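Local coordinates for protein ulvan Lyase-PL25 (PDB 5UAM) that cleaves ulvan, the sulfated cell-wall polysaccharide of green seaweeds, as a zinc-containing polysaccharide lyase with a beta-propeller fold, at residues G93-N98 / S435-K440. Residues are numbered along the deposited sequence; the frame is centred on the assembly and turned at random.
Sequences GKKFDN and SDEGIK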
ATOM      1  N   GLY A  93      14.099   4.563 -20.068  1.00 37.90           N
ATOM      2  CA  GLY A  93      12.761   4.396 -19.549  1.00 34.97           C
ATOM      3  C   GLY A  93      12.384   5.537 -18.613  1.00 30.54           C
ATOM      4  O   GLY A  93      13.036   6.582 -18.543  1.00 31.50           O
ATOM      5  N   LYS A  94      11.299   5.309 -17.877  1.00 28.41           N
ATOM      6  CA  LYS A  94      10.822   6.310 -16.929  1.00 29.37           C
ATOM      7  C   LYS A  94      11.908   6.598 -15.900  1.00 26.81           C
ATOM      8  O   LYS A  94      12.608   5.686 -15.448  1.00 24.66           O
ATOM      9  CB  LYS A  94       9.556   5.793 -16.243  1.00 35.14           C
ATOM     10  CG  LYS A  94       8.816   6.833 -15.429  1.00 37.17           C
ATOM     11  CD  LYS A  94       7.397   6.363 -15.107  1.00 42.62           C
ATOM     12  CE  LYS A  94       6.657   7.371 -14.222  1.00 39.37           C
ATOM     13  NZ  LYS A  94       7.328   7.604 -12.903  1.00 37.48           N
ATOM     14  N   LYS A  95      12.062   7.875 -15.530  1.00 23.37           N
ATOM     15  CA  LYS A  95      13.154   8.243 -14.633  1.00 22.53           C
ATOM     16  C   LYS A  95      13.082   7.456 -13.331  1.00 21.15           C
ATOM     17  O   LYS A  95      14.086   6.881 -12.888  1.00 23.36           O
ATOM     18  CB  LYS A  95      13.175   9.743 -14.349  1.00 26.41           C
ATOM     19  CG  LYS A  95      14.386  10.166 -13.525  1.00 28.24           C
ATOM     20  CD  LYS A  95      14.439  11.675 -13.284  1.00 33.26           C
ATOM     21  CE  LYS A  95      15.578  12.047 -12.326  1.00 40.12           C
ATOM     22  NZ  LYS A  95      15.474  13.451 -11.793  1.00 39.60           N
ATOM     23  N   PHE A  96      11.908   7.429 -12.692  1.00 18.38           N
ATOM     24  CA  PHE A  96      11.711   6.671 -11.460  1.00 16.00           C
ATOM     25  C   PHE A  96      10.518   5.740 -11.613  1.00 16.95           C
ATOM     26  O   PHE A  96       9.451   6.147 -12.083  1.00 19.82           O
ATOM     27  CB  PHE A  96      11.515   7.572 -10.238  1.00 18.78           C
ATOM     28  CG  PHE A  96      12.758   8.327  -9.853  1.00 16.95           C
ATOM     29  CD1 PHE A  96      13.860   7.656  -9.347  1.00 19.55           C
ATOM     30  CD2 PHE A  96      12.846   9.693 -10.039  1.00 22.28           C
ATOM     31  CE1 PHE A  96      15.018   8.329  -9.036  1.00 19.05           C
ATOM     32  CE2 PHE A  96      14.006  10.370  -9.713  1.00 21.21           C
ATOM     33  CZ  PHE A  96      15.084   9.689  -9.209  1.00 19.61           C
ATOM     34  N   ASP A  97      10.711   4.487 -11.215  1.00 14.27           N
ATOM     35  CA  ASP A  97       9.696   3.456 -11.374  1.00 14.53           C
ATOM     36  C   ASP A  97       8.725   3.437 -10.200  1.00 14.81           C
ATOM     37  O   ASP A  97       7.506   3.442 -10.408  1.00 16.23           O
ATOM     38  CB  ASP A  97      10.374   2.093 -11.542  1.00 15.72           C
ATOM     39  CG  ASP A  97       9.377   0.964 -11.665  1.00 14.77           C
ATOM     40  OD1 ASP A  97       8.673   0.681 -10.680  1.00 15.28           O
ATOM     41  OD2 ASP A  97       9.314   0.363 -12.761  1.00 16.56           O
ATOM     42  N   ASN A  98       9.251   3.437  -8.976  1.00 13.62           N
ATOM     43  CA  ASN A  98       8.532   3.583  -7.714  1.00 11.76           C
ATOM     44  C   ASN A  98       7.845   2.320  -7.236  1.00 13.02           C
ATOM     45  O   ASN A  98       7.392   2.291  -6.087  1.00 13.68           O
ATOM     46  CB  ASN A  98       7.495   4.718  -7.728  1.00 12.95           C
ATOM     47  CG  ASN A  98       8.079   6.037  -8.106  1.00 14.52           C
ATOM     48  OD1 ASN A  98       9.112   6.446  -7.569  1.00 14.37           O
ATOM     49  ND2 ASN A  98       7.455   6.704  -9.055  1.00 17.95           N
ATOM     50  N   SER A 435      10.602  18.356  -6.220  1.00 21.34           N
ATOM     51  CA  SER A 435      11.103  17.718  -7.426  1.00 20.69           C
ATOM     52  C   SER A 435      11.038  16.221  -7.202  1.00 21.29           C
ATOM     53  O   SER A 435      10.391  15.744  -6.273  1.00 22.48           O
ATOM     54  CB  SER A 435      12.516  18.176  -7.745  1.00 26.51           C
ATOM     55  OG  SER A 435      13.393  17.682  -6.778  1.00 27.62           O
ATOM     56  N   ASP A 436      11.694  15.459  -8.065  1.00 22.90           N
ATOM     57  CA  ASP A 436      11.664  14.015  -7.879  1.00 20.17           C
ATOM     58  C   ASP A 436      12.889  13.472  -7.157  1.00 20.02           C
ATOM     59  O   ASP A 436      13.020  12.254  -7.029  1.00 17.95           O
ATOM     60  CB  ASP A 436      11.405  13.295  -9.199  1.00 27.18           C
ATOM     61  CG  ASP A 436      12.412  13.605 -10.247  1.00 31.00           C
ATOM     62  OD1 ASP A 436      13.424  14.277  -9.962  1.00 30.05           O
ATOM     63  OD2 ASP A 436      12.174  13.170 -11.398  1.00 43.33           O
ATOM     64  N   GLU A 437      13.752  14.331  -6.621  1.00 18.56           N
ATOM     65  CA  GLU A 437      14.853  13.886  -5.775  1.00 17.73           C
ATOM     66  C   GLU A 437      14.963  14.812  -4.575  1.00 19.76           C
ATOM     67  O   GLU A 437      14.343  15.872  -4.526  1.00 18.94           O
ATOM     68  CB  GLU A 437      16.171  13.798  -6.537  1.00 22.38           C
ATOM     69  CG  GLU A 437      16.128  12.884  -7.767  1.00 21.63           C
ATOM     70  CD  GLU A 437      17.464  12.820  -8.476  1.00 31.05           C
ATOM     71  OE1 GLU A 437      18.498  12.711  -7.788  1.00 32.03           O
ATOM     72  OE2 GLU A 437      17.484  12.900  -9.715  1.00 33.86           O
ATOM     73  N   GLY A 438      15.735  14.384  -3.578  1.00 16.70           N
ATOM     74  CA  GLY A 438      15.916  15.211  -2.391  1.00 16.85           C
ATOM     75  C   GLY A 438      14.648  15.446  -1.601  1.00 16.54           C
ATOM     76  O   GLY A 438      14.465  16.518  -1.010  1.00 18.15           O
ATOM     77  N   ILE A 439      13.763  14.461  -1.564  1.00 14.33           N
ATOM     78  CA  ILE A 439      12.445  14.636  -0.985  1.00 13.21           C
ATOM     79  C   ILE A 439      12.517  14.480   0.525  1.00 14.36           C
ATOM     80  O   ILE A 439      13.046  13.485   1.045  1.00 14.71           O
ATOM     81  CB  ILE A 439      11.461  13.625  -1.604  1.00 12.92           C
ATOM     82  CG1 ILE A 439      11.277  13.921  -3.082  1.00 14.44           C
ATOM     83  CG2 ILE A 439      10.112  13.672  -0.881  1.00 14.69           C
ATOM     84  CD1 ILE A 439      10.530  12.868  -3.838  1.00 15.87           C
ATOM     85  N   LYS A 440      11.962  15.458   1.233  1.00 15.81           N
ATOM     86  CA  LYS A 440      11.933  15.441   2.688  1.00 15.56           C
ATOM     87  C   LYS A 440      10.852  14.500   3.197  1.00 14.00           C
ATOM     88  O   LYS A 440       9.722  14.469   2.685  1.00 13.72           O
ATOM     89  CB  LYS A 440      11.731  16.848   3.242  1.00 15.22           C
ATOM     90  CG  LYS A 440      12.918  17.737   2.971  1.00 17.68           C
ATOM     91  CD  LYS A 440      12.680  19.138   3.531  1.00 20.88           C
ATOM     92  CE  LYS A 440      13.860  20.063   3.294  1.00 26.58           C
ATOM     93  NZ  LYS A 440      13.975  20.449   1.865  1.00 27.10           N
TER
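The phenyl ring of F96 meets D436 at its edge, with the carboxyl carbon CG lying in the ring plane 3.6 Å from CE2. Ring and carboxylate stand nearly upright to one another, their planes 85° apart, and the backbone O of D436 approaches F96 CE2 obliquely at 3.4 Å. E437 reaches the same end of the ring, its CG resting 3.7 Å from F96 CZ. Beside this patch the extended side chain of K95, with CG anti to the backbone N (chi1 -174°), carries its ammonium group between two carboxylates. K95 NZ donates to D436 OD1 at 2.9 Å, on the syn side and 27° out of the carboxylate plane. A second bond runs from K95 NZ to the anti lone pair of E437 OE2, also at 2.9 Å. The salt-bridge network joins two loops of the beta-propeller: 93-98 comes from the connection between strands 75-81 and 103-106, while 435-440 turns from strand 428-433 into 439-444, where G438 and I439 form a G1 beta bulge opposite G33. With an alanine at D436, K95 NZ would probably keep E437 alone of these two acidic mates, and the CD2-CE2 edge of F96 would lose the carboxylate beside it. Within 93-98, K94 NZ bonds to F96 O at 2.7 Å. The same loop leads on to N98, a probable substrate-binding residue, and H99, the likely proton donor.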